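Long-range contacts in VMB-1 (Vibrio alginolyticus, PDB 6JV4), which probably hydrolyses beta-lactam antibiotics to substituted beta-amino acids, as a subclass B1 metallo-beta-lactamase with two zinc ions in its active site: residues Lys15-Asn20 against Ser39-Ile44; Ser77-His82 against Ile149-Pro154; Pro140-Thr145 against Ile181-Asn186; Ile158-Cys163 against Leu200-His205. All coordinates share one frame; numbering follows the deposited sequence.

Interaction 1 of 4, residues Lys15-Asn20 against Ser39-Ile44; sequences KKLSDN and SGLVVI
Asn-20 O accepts the backbone N-H of Ile-44 at 2.8 Å between Asn-20 O and Ile-44 N, with an N-H...O angle of 162°. Ile-44 N supplies the hydrogen bond, and the CA-H of Val-43 adds a weaker contact to the same oxygen, with 3.4 Å between Val-43 CA and Asn-20 O. The Asn-20 side chain reaches the backbone of Ile-44 through its root, with Asn-20 CB 3.3 Å from Ile-44 O. Ile-44 CB and CG1 lie beside Asn-20 O, and CD1 comes loosely near Asp-19 O.

A second, apolar touch lies at Leu-17, where Leu-17 CD1 comes to 3.9 Å from Leu-41 CD2. The two side chains cross at about a right angle and meet by single methyl groups. Leu-17 heads for strand 36-45, whereas Leu-41 sets out to one side and brings CD2 round to meet it. Leu-17 CA and Leu-41 CA are 9.3 Å apart, so only the side-chain ends meet.

Around this first shell, Leu-17 and Ser-18 both face Val-21 in a classic beta bulge, where the chain turns a corner on its way into strand 21-30. A salt bridge from Lys-16 NZ to Asp-19 OD1 (2.9 Å) spans the corner at Leu-17. The contact thus joins the corner after strand 13-16 to strand 36-45 of the same mixed sheet, while Leu-17 also rests on Leu-200 of strand 200-203 in the other sheet. Ile-44 packs on Tyr-22 and Leu-73. The chemistry is therefore divided: a directional backbone bond fixes the chain at Asn-20, and methyl packing seats Leu-17, far from the zinc site.

Interaction 2 of 4, residues Ser77-His82 against Ile149-Pro154; sequences SAVVTH and IVVWLP. With ZN (zinc ion), chain E.
The backbones meet where Thr-81 O accepts the N-H of Ile-149, at 3.0 Å between Thr-81 O and Ile-149 N, with an N-H...O angle of 165°. From this single bond the side chains fill the gap between the two sheets of the fold. Ile-149 does most of the reaching. Its CG1 lies between the backbone N and the carbonyl carbon (chi1 53°), which brings Ile-149 CG1 beside the Thr-81 backbone, 3.5 Å from Thr-81 CA. The chain then runs on so that Ile-149 CD1 lands 4.0 Å from Val-79 CG2 and 3.6 Å from Val-80 O; the Val-79 and Ile-149 side chains cross obliquely.

Thr-81 presents its methyl to the partner segment. Thr-81 CG2, anti to the carbonyl carbon, touches Val-151 CG2 at 3.9 Å, the two side chains crossing at about a right angle. With chi1 at 61°, its hydroxyl OG1 is directed elsewhere, to a hydrogen bond with Asp-53. Val-79 CG1 completes the apolar group with a looser approach to Val-151 CG2. Phe-130 and Phe-160 border the cluster, on Val-79 and Thr-81 respectively.

Directly after Thr-81, His-82, the first histidine of the family's His-X-His-X-Asp zinc-binding motif (His-82, His-84, Asp-86), swings its imidazole away from the partner segment, and His-82 NE2 binds the zinc ion at 2.1 Å together with His-84 and His-144. The methyl-to-methyl packing is buried and undirected, the amide bond directed; together they fix the chain just before His-82 beside strand 150-153, which probably helps to position the ligand.

Interaction 3 of 4, residues Pro140-Thr145 against Ile181-Asn186; sequences PGAGHT and ISEWPN. With ZN (zinc ion), chain E.
Trp-184 lies flat beneath the loop, its indole face covered by the backbone of Gly-143 and His-144. Gly-143 CA stands over the five-membered ring, 3.6 Å from the centroid of that Trp-184 ring and 22° off the normal, a CH-pi contact. Farther across the same face, His-144 N lies 3.4 Å above the Trp-184 plane, over its centre. The loop can come so close because Gly-143 carries no side chain where a CB would strike Trp-184 CD1.

At the far rim, Trp-184 CH2 approaches His-144 CB at 3.7 Å. With CG anti to the backbone N (chi1 169°), the His-144 ring leads on past the indole rim, so that only an edge meets CH2, and His-144 NE2 reaches the zinc ion at 2.0 Å. Trp-184 is itself fixed by a bond from NE1 to Phe-164 O and by stacking on the Phe-164 ring.

Glu-183 borders the loop differently: its bent chain carries OE2 to a water 2.6 Å from Glu-183 OE2, which also donates to Pro-140 O. The indole is thus a second-shell platform under a ligand of the three-histidine zinc site of the metallo-beta-lactamase fold, which His-144 shares with His-82 and His-84.

Interaction 4 of 4, residues Ile158-Cys163 against Leu200-His205; sequences ILFGGC and LVVPGH. With ZN (zinc ion), chain F.
Strands 158-162 and 200-203 are the parallel pair of a beta-alpha-beta unit, joined through helix 184-194, and the loops just past their C-terminal ends carry two ligands of one zinc ion. Leu-159 N bonds Leu-200 O at 2.9 Å with an N-H...O angle of 176°, and Leu-159 O takes the N-H of Val-202 in turn. Val-202 O next accepts Gly-161 N at 2.8 Å and, weakly, Gly-162 N, where the register slips by one residue in a beta bulge.

On one face of the sheet Ile-158 and Leu-200 lie side by side, pointing the same way, with Ile-158 CG1 4.1 Å from Leu-200 CB. Phe-160 crosses Val-202 beside them, its CD1 3.7 Å from Val-202 CG1. This is the edge of the second sheet of the metallo-beta-lactamase sandwich, and beyond the bulge the strands open into the active site. The close approach at Gly-204 suits a residue without a side chain, since a CB there would collide with Cys-163 SG.

Cys-163 SG binds zinc at 2.4 Å and His-205 NE2 at 2.1 Å, with Asp-86 as a further ligand. The sulfur lies 3.4 Å from His-205 NE2, oblique to the ring, while His-205 ND1 is held by Gly-37 O, which probably helps to orient the imidazole.

How the interactions relate
Interaction 1 lies on the first sheet, and interaction 4 pairs strands 158-162 and 200-203 of the second; interaction 2 reaches from strand 74-79 of one sheet to strand 150-153 of the other. Interactions 1 and 2 come in series and meet through Leu-41 and Val-43 on Leu-153; interactions 1 and 4 meet through a probable Ser-39 N to Gly-204 O hydrogen bond. Interactions 2 and 4 share neighbouring strands, their centres about 10 Å apart. Interaction 3 alternates along the chain with both, and its centre is about 27 Å from that of interaction 1. Interactions 2 and 3 supply ligands to one zinc ion and interaction 4 to the other, so the dinuclear site draws on both sheets.

Interaction 1 of 4, residues Lys15-Asn20 against Ser39-Ile44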
loop_
_atom_site.group_PDB
_atom_site.type_symbol
_atom_site.label_atom_id
_atom_site.label_comp_id
_atom_site.label_asym_id
_atom_site.label_seq_id
_atom_site.Cartn_x
_atom_site.Cartn_y
_atom_site.Cartn_z
ATOM N N LYS A 15 -4.025 14.252 0.631
ATOM C CA LYS A 15 -3.106 15.167 -0.079
ATOM C C LYS A 15 -3.264 14.854 -1.551
ATOM O O LYS A 15 -3.224 13.680 -1.919
ATOM C CB LYS A 15 -1.645 15.034 0.375
ATOM C CG LYS A 15 -1.406 15.546 1.797
ATOM C CD LYS A 15 -0.174 14.995 2.485
ATOM C CE LYS A 15 1.015 15.915 2.647
ATOM N NZ LYS A 15 1.917 15.344 3.691
ATOM N N LYS A 16 -3.414 15.874 -2.371
ATOM C CA LYS A 16 -3.474 15.661 -3.830
ATOM C C LYS A 16 -2.053 15.500 -4.387
ATOM O O LYS A 16 -1.192 16.349 -4.083
ATOM C CB LYS A 16 -4.189 16.852 -4.450
ATOM C CG LYS A 16 -4.383 16.702 -5.943
ATOM C CD LYS A 16 -5.009 17.945 -6.561
ATOM C CE LYS A 16 -5.713 17.622 -7.853
ATOM N NZ LYS A 16 -5.978 18.866 -8.604
ATOM N N LEU A 17 -1.797 14.419 -5.111
ATOM C CA LEU A 17 -0.465 14.139 -5.721
ATOM C C LEU A 17 -0.581 14.518 -7.205
ATOM O O LEU A 17 0.396 14.996 -7.770
ATOM C CB LEU A 17 -0.025 12.669 -5.553
ATOM C CG LEU A 17 0.110 12.161 -4.116
ATOM C CD1 LEU A 17 0.656 10.733 -4.094
ATOM C CD2 LEU A 17 1.007 13.051 -3.288
ATOM N N SER A 18 -1.743 14.321 -7.795
ATOM C CA SER A 18 -2.017 14.728 -9.198
ATOM C C SER A 18 -3.517 14.812 -9.366
ATOM O O SER A 18 -4.236 14.474 -8.434
ATOM C CB SER A 18 -1.365 13.761 -10.168
ATOM O OG SER A 18 -2.066 12.510 -10.179
ATOM N N ASP A 19 -4.021 15.259 -10.523
ATOM C CA ASP A 19 -5.478 15.378 -10.740
ATOM C C ASP A 19 -6.188 14.064 -10.477
ATOM O O ASP A 19 -7.339 14.094 -10.073
ATOM C CB ASP A 19 -5.782 15.802 -12.184
ATOM C CG ASP A 19 -5.533 17.277 -12.389
ATOM O OD1 ASP A 19 -5.565 18.032 -11.386
ATOM O OD2 ASP A 19 -5.249 17.648 -13.528
ATOM N N ASN A 20 -5.520 12.939 -10.725
ATOM C CA ASN A 20 -6.188 11.618 -10.647
ATOM C C ASN A 20 -5.716 10.830 -9.402
ATOM O O ASN A 20 -6.134 9.692 -9.286
ATOM C CB ASN A 20 -5.957 10.834 -11.932
ATOM C CG ASN A 20 -6.602 11.536 -13.108
ATOM O OD1 ASN A 20 -7.774 11.878 -13.043
ATOM N ND2 ASN A 20 -5.833 11.789 -14.155
ATOM N N SER A 39 0.178 5.737 4.769
ATOM C CA SER A 39 -0.349 6.241 3.491
ATOM C C SER A 39 -0.962 5.114 2.659
ATOM O O SER A 39 -0.403 4.041 2.589
ATOM C CB SER A 39 0.731 6.874 2.669
ATOM O OG SER A 39 1.290 8.005 3.305
ATOM N N GLY A 40 -2.052 5.444 1.986
ATOM C CA GLY A 40 -2.499 4.690 0.800
ATOM C C GLY A 40 -2.857 5.693 -0.277
ATOM O O GLY A 40 -2.606 6.926 -0.067
ATOM N N LEU A 41 -3.503 5.238 -1.335
ATOM C CA LEU A 41 -3.873 6.118 -2.451
ATOM C C LEU A 41 -5.361 5.987 -2.770
ATOM O O LEU A 41 -5.968 4.940 -2.543
ATOM C CB LEU A 41 -3.024 5.870 -3.692
ATOM C CG LEU A 41 -1.499 5.993 -3.525
ATOM C CD1 LEU A 41 -0.845 5.690 -4.849
ATOM C CD2 LEU A 41 -1.088 7.385 -3.067
ATOM N N VAL A 42 -5.859 7.025 -3.410
ATOM C CA VAL A 42 -7.130 6.973 -4.170
ATOM C C VAL A 42 -6.786 7.325 -5.605
ATOM O O VAL A 42 -6.122 8.363 -5.812
ATOM C CB VAL A 42 -8.195 7.918 -3.618
ATOM C CG1 VAL A 42 -9.401 7.912 -4.509
ATOM C CG2 VAL A 42 -8.589 7.587 -2.188
ATOM N N VAL A 43 -7.121 6.430 -6.511
ATOM C CA VAL A 43 -6.854 6.616 -7.957
ATOM C C VAL A 43 -8.196 6.816 -8.639
ATOM O O VAL A 43 -9.115 5.964 -8.493
ATOM C CB VAL A 43 -6.024 5.474 -8.550
ATOM C CG1 VAL A 43 -5.748 5.693 -10.039
ATOM C CG2 VAL A 43 -4.724 5.321 -7.796
ATOM N N ILE A 44 -8.264 7.895 -9.418
ATOM C CA ILE A 44 -9.517 8.303 -10.118
ATOM C C ILE A 44 -9.318 8.005 -11.600
ATOM O O ILE A 44 -8.285 8.442 -12.162
ATOM C CB ILE A 44 -9.828 9.783 -9.872
ATOM C CG1 ILE A 44 -10.020 10.080 -8.388
ATOM C CG2 ILE A 44 -11.047 10.240 -10.694
ATOM C CD1 ILE A 44 -9.936 11.527 -8.065
#

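Interaction 2 of 4, residues Ser77-His82 against Ile149-Pro154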
loop_
_atom_site.group_PDB
_atom_site.type_symbol
_atom_site.label_atom_id
_atom_site.label_comp_id
_atom_site.label_asym_id
_atom_site.label_seq_id
_atom_site.Cartn_x
_atom_site.Cartn_y
_atom_site.Cartn_z
ATOM N N SER A 77 -13.428 -0.265 -6.607
ATOM C CA SER A 77 -12.657 -1.410 -6.087
ATOM C C SER A 77 -11.533 -0.894 -5.209
ATOM O O SER A 77 -11.250 0.279 -5.245
ATOM C CB SER A 77 -12.132 -2.270 -7.201
ATOM O OG SER A 77 -11.078 -1.602 -7.908
ATOM N N ALA A 78 -10.948 -1.803 -4.440
ATOM C CA ALA A 78 -9.751 -1.527 -3.634
ATOM C C ALA A 78 -8.797 -2.689 -3.828
ATOM O O ALA A 78 -9.250 -3.859 -3.958
ATOM C CB ALA A 78 -10.110 -1.363 -2.193
ATOM N N VAL A 79 -7.501 -2.403 -3.763
ATOM C CA VAL A 79 -6.457 -3.442 -3.687
ATOM C C VAL A 79 -5.715 -3.243 -2.368
ATOM O O VAL A 79 -5.499 -2.078 -1.944
ATOM C CB VAL A 79 -5.484 -3.416 -4.879
ATOM C CG1 VAL A 79 -4.716 -2.102 -4.984
ATOM C CG2 VAL A 79 -4.525 -4.597 -4.846
ATOM N N VAL A 80 -5.413 -4.330 -1.682
ATOM C CA VAL A 80 -4.668 -4.265 -0.396
ATOM C C VAL A 80 -3.273 -4.820 -0.637
ATOM O O VAL A 80 -3.141 -5.825 -1.374
ATOM C CB VAL A 80 -5.402 -4.992 0.751
ATOM C CG1 VAL A 80 -6.803 -4.430 0.926
ATOM C CG2 VAL A 80 -5.435 -6.479 0.587
ATOM N N THR A 81 -2.259 -4.147 -0.122
ATOM C CA THR A 81 -0.868 -4.420 -0.543
ATOM C C THR A 81 -0.182 -5.389 0.401
ATOM O O THR A 81 0.930 -5.834 0.020
ATOM C CB THR A 81 -0.106 -3.131 -0.825
ATOM O OG1 THR A 81 -0.033 -2.322 0.344
ATOM C CG2 THR A 81 -0.744 -2.406 -1.996
ATOM N N HIS A 82 -0.735 -5.648 1.586
ATOM C CA HIS A 82 -0.283 -6.797 2.399
ATOM C C HIS A 82 -1.309 -7.105 3.475
ATOM O O HIS A 82 -2.304 -6.404 3.531
ATOM C CB HIS A 82 1.119 -6.655 2.959
ATOM C CG HIS A 82 1.324 -5.698 4.065
ATOM N ND1 HIS A 82 1.283 -4.350 3.866
ATOM C CD2 HIS A 82 1.672 -5.890 5.364
ATOM C CE1 HIS A 82 1.603 -3.729 5.000
ATOM N NE2 HIS A 82 1.789 -4.663 5.949
ATOM N N ILE A 149 2.958 -6.507 -2.033
ATOM C CA ILE A 149 2.991 -6.070 -3.454
ATOM C C ILE A 149 3.216 -4.575 -3.533
ATOM O O ILE A 149 2.955 -3.829 -2.577
ATOM C CB ILE A 149 1.664 -6.461 -4.155
ATOM C CG1 ILE A 149 0.441 -5.974 -3.410
ATOM C CG2 ILE A 149 1.613 -7.971 -4.364
ATOM C CD1 ILE A 149 -0.855 -6.041 -4.210
ATOM N N VAL A 150 3.651 -4.122 -4.711
ATOM C CA VAL A 150 3.710 -2.684 -5.008
ATOM C C VAL A 150 2.723 -2.409 -6.144
ATOM O O VAL A 150 2.320 -3.344 -6.865
ATOM C CB VAL A 150 5.143 -2.243 -5.349
ATOM C CG1 VAL A 150 6.096 -2.521 -4.187
ATOM C CG2 VAL A 150 5.633 -2.850 -6.660
ATOM N N VAL A 151 2.396 -1.142 -6.290
ATOM C CA VAL A 151 1.423 -0.741 -7.328
ATOM C C VAL A 151 2.028 0.423 -8.084
ATOM O O VAL A 151 2.407 1.410 -7.452
ATOM C CB VAL A 151 0.053 -0.404 -6.746
ATOM C CG1 VAL A 151 -0.935 -0.142 -7.884
ATOM C CG2 VAL A 151 -0.434 -1.511 -5.817
ATOM N N TRP A 152 2.117 0.278 -9.399
ATOM C CA TRP A 152 2.683 1.283 -10.315
ATOM C C TRP A 152 1.604 2.035 -11.057
ATOM O O TRP A 152 0.703 1.390 -11.542
ATOM C CB TRP A 152 3.580 0.561 -11.317
ATOM C CG TRP A 152 4.201 1.397 -12.399
ATOM C CD1 TRP A 152 4.070 1.141 -13.733
ATOM C CD2 TRP A 152 5.140 2.487 -12.293
ATOM N NE1 TRP A 152 4.840 2.009 -14.468
ATOM C CE2 TRP A 152 5.492 2.861 -13.610
ATOM C CE3 TRP A 152 5.728 3.195 -11.234
ATOM C CZ2 TRP A 152 6.452 3.840 -13.875
ATOM C CZ3 TRP A 152 6.626 4.201 -11.495
ATOM C CH2 TRP A 152 7.002 4.524 -12.810
ATOM N N LEU A 153 1.701 3.361 -11.092
ATOM C CA LEU A 153 0.742 4.227 -11.809
ATOM C C LEU A 153 1.528 4.803 -12.984
ATOM O O LEU A 153 2.264 5.764 -12.815
ATOM C CB LEU A 153 0.238 5.314 -10.866
ATOM C CG LEU A 153 -0.370 4.835 -9.553
ATOM C CD1 LEU A 153 -0.940 6.012 -8.744
ATOM C CD2 LEU A 153 -1.398 3.774 -9.759
ATOM N N PRO A 154 1.479 4.144 -14.163
ATOM C CA PRO A 154 2.367 4.486 -15.260
ATOM C C PRO A 154 2.141 5.910 -15.778
ATOM O O PRO A 154 3.114 6.515 -16.268
ATOM C CB PRO A 154 2.025 3.400 -16.316
ATOM C CG PRO A 154 0.637 2.932 -15.982
ATOM C CD PRO A 154 0.693 2.932 -14.458
HETATM ZN ZN ZN E . 2.901 -4.514 7.754
#

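Interaction 3 of 4, residues Pro140-Thr145 against Ile181-Asn186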
loop_
_atom_site.group_PDB
_atom_site.type_symbol
_atom_site.label_atom_id
_atom_site.label_comp_id
_atom_site.label_asym_id
_atom_site.label_seq_id
_atom_site.Cartn_x
_atom_site.Cartn_y
_atom_site.Cartn_z
ATOM N N PRO A 140 7.129 -8.430 -5.984
ATOM C CA PRO A 140 8.591 -8.486 -6.151
ATOM C C PRO A 140 9.270 -9.649 -5.413
ATOM O O PRO A 140 10.453 -9.873 -5.561
ATOM C CB PRO A 140 8.971 -7.122 -5.550
ATOM C CG PRO A 140 8.049 -6.987 -4.386
ATOM C CD PRO A 140 6.734 -7.457 -4.951
ATOM N N GLY A 141 8.508 -10.341 -4.564
ATOM C CA GLY A 141 9.044 -11.295 -3.603
ATOM C C GLY A 141 8.892 -10.801 -2.176
ATOM O O GLY A 141 8.430 -9.667 -1.947
ATOM N N ALA A 142 9.318 -11.619 -1.218
ATOM C CA ALA A 142 9.151 -11.269 0.214
ATOM C C ALA A 142 10.007 -10.073 0.621
ATOM O O ALA A 142 11.135 -9.864 0.064
ATOM C CB ALA A 142 9.465 -12.506 1.005
ATOM N N GLY A 143 9.538 -9.329 1.613
ATOM C CA GLY A 143 10.341 -8.279 2.262
ATOM C C GLY A 143 9.776 -7.983 3.624
ATOM O O GLY A 143 10.009 -8.749 4.573
ATOM N N HIS A 144 9.020 -6.919 3.716
ATOM C CA HIS A 144 8.290 -6.565 4.954
ATOM C C HIS A 144 7.404 -7.739 5.392
ATOM O O HIS A 144 7.318 -8.029 6.620
ATOM C CB HIS A 144 7.506 -5.301 4.713
ATOM C CG HIS A 144 6.550 -5.006 5.814
ATOM N ND1 HIS A 144 6.986 -4.599 7.057
ATOM C CD2 HIS A 144 5.208 -5.114 5.892
ATOM C CE1 HIS A 144 5.913 -4.393 7.811
ATOM N NE2 HIS A 144 4.830 -4.680 7.143
ATOM N N THR A 145 6.740 -8.368 4.433
ATOM C CA THR A 145 5.972 -9.591 4.640
ATOM C C THR A 145 6.221 -10.499 3.430
ATOM O O THR A 145 6.768 -10.066 2.416
ATOM C CB THR A 145 4.475 -9.343 4.850
ATOM O OG1 THR A 145 4.046 -8.634 3.685
ATOM C CG2 THR A 145 4.139 -8.565 6.100
ATOM N N ILE A 181 13.989 -10.817 6.017
ATOM C CA ILE A 181 15.091 -9.824 5.900
ATOM C C ILE A 181 16.089 -10.275 4.823
ATOM O O ILE A 181 16.612 -9.370 4.103
ATOM C CB ILE A 181 15.724 -9.516 7.265
ATOM C CG1 ILE A 181 14.717 -8.743 8.117
ATOM C CG2 ILE A 181 17.009 -8.728 7.100
ATOM C CD1 ILE A 181 15.081 -8.644 9.594
ATOM N N SER A 182 16.389 -11.593 4.735
ATOM C CA SER A 182 17.340 -12.148 3.740
ATOM C C SER A 182 16.870 -11.882 2.326
ATOM O O SER A 182 17.712 -11.600 1.498
ATOM C CB SER A 182 17.555 -13.645 3.934
ATOM O OG SER A 182 18.286 -13.768 5.138
ATOM N N GLU A 183 15.572 -11.986 2.061
ATOM C CA GLU A 183 15.033 -11.874 0.686
ATOM C C GLU A 183 14.845 -10.397 0.338
ATOM O O GLU A 183 14.912 -10.066 -0.871
ATOM C CB GLU A 183 13.727 -12.654 0.519
ATOM C CG GLU A 183 13.322 -12.860 -0.924
ATOM C CD GLU A 183 14.270 -13.710 -1.782
ATOM O OE1 GLU A 183 15.182 -14.375 -1.207
ATOM O OE2 GLU A 183 14.209 -13.567 -3.018
ATOM N N TRP A 184 14.600 -9.530 1.316
ATOM C CA TRP A 184 14.135 -8.156 1.032
ATOM C C TRP A 184 15.041 -7.428 0.032
ATOM O O TRP A 184 14.568 -6.767 -0.878
ATOM C CB TRP A 184 13.997 -7.384 2.330
ATOM C CG TRP A 184 13.053 -6.216 2.341
ATOM C CD1 TRP A 184 12.662 -5.390 1.303
ATOM C CD2 TRP A 184 12.440 -5.681 3.513
ATOM N NE1 TRP A 184 11.857 -4.389 1.759
ATOM C CE2 TRP A 184 11.693 -4.547 3.112
ATOM C CE3 TRP A 184 12.430 -6.067 4.866
ATOM C CZ2 TRP A 184 10.972 -3.770 4.003
ATOM C CZ3 TRP A 184 11.632 -5.353 5.718
ATOM C CH2 TRP A 184 10.952 -4.217 5.311
ATOM N N PRO A 185 16.381 -7.464 0.154
ATOM C CA PRO A 185 17.200 -6.719 -0.808
ATOM C C PRO A 185 17.079 -7.234 -2.241
ATOM O O PRO A 185 17.150 -6.437 -3.171
ATOM C CB PRO A 185 18.610 -6.911 -0.266
ATOM C CG PRO A 185 18.445 -7.322 1.177
ATOM C CD PRO A 185 17.150 -8.088 1.239
ATOM N N ASN A 186 16.937 -8.543 -2.431
ATOM C CA ASN A 186 16.756 -9.134 -3.775
ATOM C C ASN A 186 15.386 -8.697 -4.322
ATOM O O ASN A 186 15.268 -8.276 -5.474
ATOM C CB ASN A 186 16.848 -10.661 -3.760
ATOM C CG ASN A 186 16.847 -11.247 -5.156
ATOM O OD1 ASN A 186 17.647 -10.850 -6.008
ATOM N ND2 ASN A 186 15.938 -12.169 -5.426
HETATM ZN ZN ZN E . 2.901 -4.514 7.754
HETATM O O HOH W 1 12.602 -11.956 -4.361
#

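Interaction 4 of 4, residues Ile158-Cys163 against Leu200-His205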
loop_
_atom_site.group_PDB
_atom_site.type_symbol
_atom_site.label_atom_id
_atom_site.label_comp_id
_atom_site.label_asym_id
_atom_site.label_seq_id
_atom_site.Cartn_x
_atom_site.Cartn_y
_atom_site.Cartn_z
ATOM N N ILE A 158 4.125 7.224 -10.515
ATOM C CA ILE A 158 4.031 7.080 -9.040
ATOM C C ILE A 158 4.134 5.606 -8.717
ATOM O O ILE A 158 3.306 4.811 -9.224
ATOM C CB ILE A 158 2.760 7.701 -8.488
ATOM C CG1 ILE A 158 2.764 9.212 -8.706
ATOM C CG2 ILE A 158 2.584 7.307 -7.011
ATOM C CD1 ILE A 158 1.454 9.874 -8.437
ATOM N N LEU A 159 5.049 5.270 -7.824
ATOM C CA LEU A 159 5.148 3.883 -7.349
ATOM C C LEU A 159 4.659 3.848 -5.902
ATOM O O LEU A 159 5.307 4.503 -5.038
ATOM C CB LEU A 159 6.604 3.420 -7.412
ATOM C CG LEU A 159 6.801 2.013 -6.849
ATOM C CD1 LEU A 159 6.064 0.997 -7.714
ATOM C CD2 LEU A 159 8.308 1.698 -6.791
ATOM N N PHE A 160 3.546 3.179 -5.642
ATOM C CA PHE A 160 3.087 2.886 -4.249
ATOM C C PHE A 160 3.851 1.686 -3.731
ATOM O O PHE A 160 3.674 0.557 -4.183
ATOM C CB PHE A 160 1.584 2.621 -4.143
ATOM C CG PHE A 160 1.166 2.460 -2.709
ATOM C CD1 PHE A 160 1.101 3.570 -1.888
ATOM C CD2 PHE A 160 0.912 1.209 -2.178
ATOM C CE1 PHE A 160 0.754 3.441 -0.548
ATOM C CE2 PHE A 160 0.599 1.071 -0.830
ATOM C CZ PHE A 160 0.537 2.179 -0.008
ATOM N N GLY A 161 4.799 1.938 -2.836
ATOM C CA GLY A 161 5.667 0.909 -2.261
ATOM C C GLY A 161 5.030 0.162 -1.101
ATOM O O GLY A 161 5.336 -1.021 -0.869
ATOM N N GLY A 162 4.101 0.804 -0.414
ATOM C CA GLY A 162 3.512 0.224 0.786
ATOM C C GLY A 162 4.572 -0.088 1.812
ATOM O O GLY A 162 5.676 0.538 1.801
ATOM N N CYS A 163 4.317 -1.039 2.692
ATOM C CA CYS A 163 5.258 -1.273 3.806
ATOM C C CYS A 163 6.538 -1.983 3.382
ATOM O O CYS A 163 7.458 -2.055 4.190
ATOM C CB CYS A 163 4.556 -1.952 4.956
ATOM S SG CYS A 163 3.323 -0.802 5.633
ATOM N N LEU A 200 7.932 9.426 -8.062
ATOM C CA LEU A 200 7.480 9.580 -6.663
ATOM C C LEU A 200 7.321 8.166 -6.147
ATOM O O LEU A 200 6.776 7.350 -6.884
ATOM C CB LEU A 200 6.141 10.306 -6.641
ATOM C CG LEU A 200 5.611 10.728 -5.268
ATOM C CD1 LEU A 200 6.528 11.733 -4.601
ATOM C CD2 LEU A 200 4.234 11.333 -5.462
ATOM N N VAL A 201 7.888 7.904 -4.998
ATOM C CA VAL A 201 7.736 6.610 -4.308
ATOM C C VAL A 201 7.018 6.876 -2.983
ATOM O O VAL A 201 7.426 7.788 -2.228
ATOM C CB VAL A 201 9.107 5.955 -4.086
ATOM C CG1 VAL A 201 8.945 4.669 -3.279
ATOM C CG2 VAL A 201 9.825 5.715 -5.396
ATOM N N VAL A 202 5.872 6.223 -2.801
ATOM C CA VAL A 202 5.077 6.395 -1.570
ATOM C C VAL A 202 5.378 5.224 -0.648
ATOM O O VAL A 202 5.018 4.088 -0.988
ATOM C CB VAL A 202 3.575 6.490 -1.901
ATOM C CG1 VAL A 202 2.773 6.662 -0.635
ATOM C CG2 VAL A 202 3.280 7.609 -2.893
ATOM N N PRO A 203 6.043 5.454 0.501
ATOM C CA PRO A 203 6.237 4.411 1.485
ATOM C C PRO A 203 4.956 4.230 2.290
ATOM O O PRO A 203 4.109 5.098 2.349
ATOM C CB PRO A 203 7.384 4.920 2.318
ATOM C CG PRO A 203 7.098 6.419 2.385
ATOM C CD PRO A 203 6.562 6.749 1.007
ATOM N N GLY A 204 4.833 3.039 2.882
ATOM C CA GLY A 204 3.687 2.721 3.744
ATOM C C GLY A 204 3.590 3.642 4.936
ATOM O O GLY A 204 2.447 3.915 5.398
ATOM N N HIS A 205 4.722 4.046 5.484
ATOM C CA HIS A 205 4.817 5.007 6.614
ATOM C C HIS A 205 5.792 6.109 6.269
ATOM O O HIS A 205 6.785 5.843 5.589
ATOM C CB HIS A 205 5.265 4.303 7.916
ATOM C CG HIS A 205 4.443 3.107 8.223
ATOM N ND1 HIS A 205 3.131 3.212 8.609
ATOM C CD2 HIS A 205 4.680 1.786 8.139
ATOM C CE1 HIS A 205 2.596 2.020 8.723
ATOM N NE2 HIS A 205 3.498 1.149 8.443
HETATM ZN ZN ZN F . 3.033 -0.856 7.963
#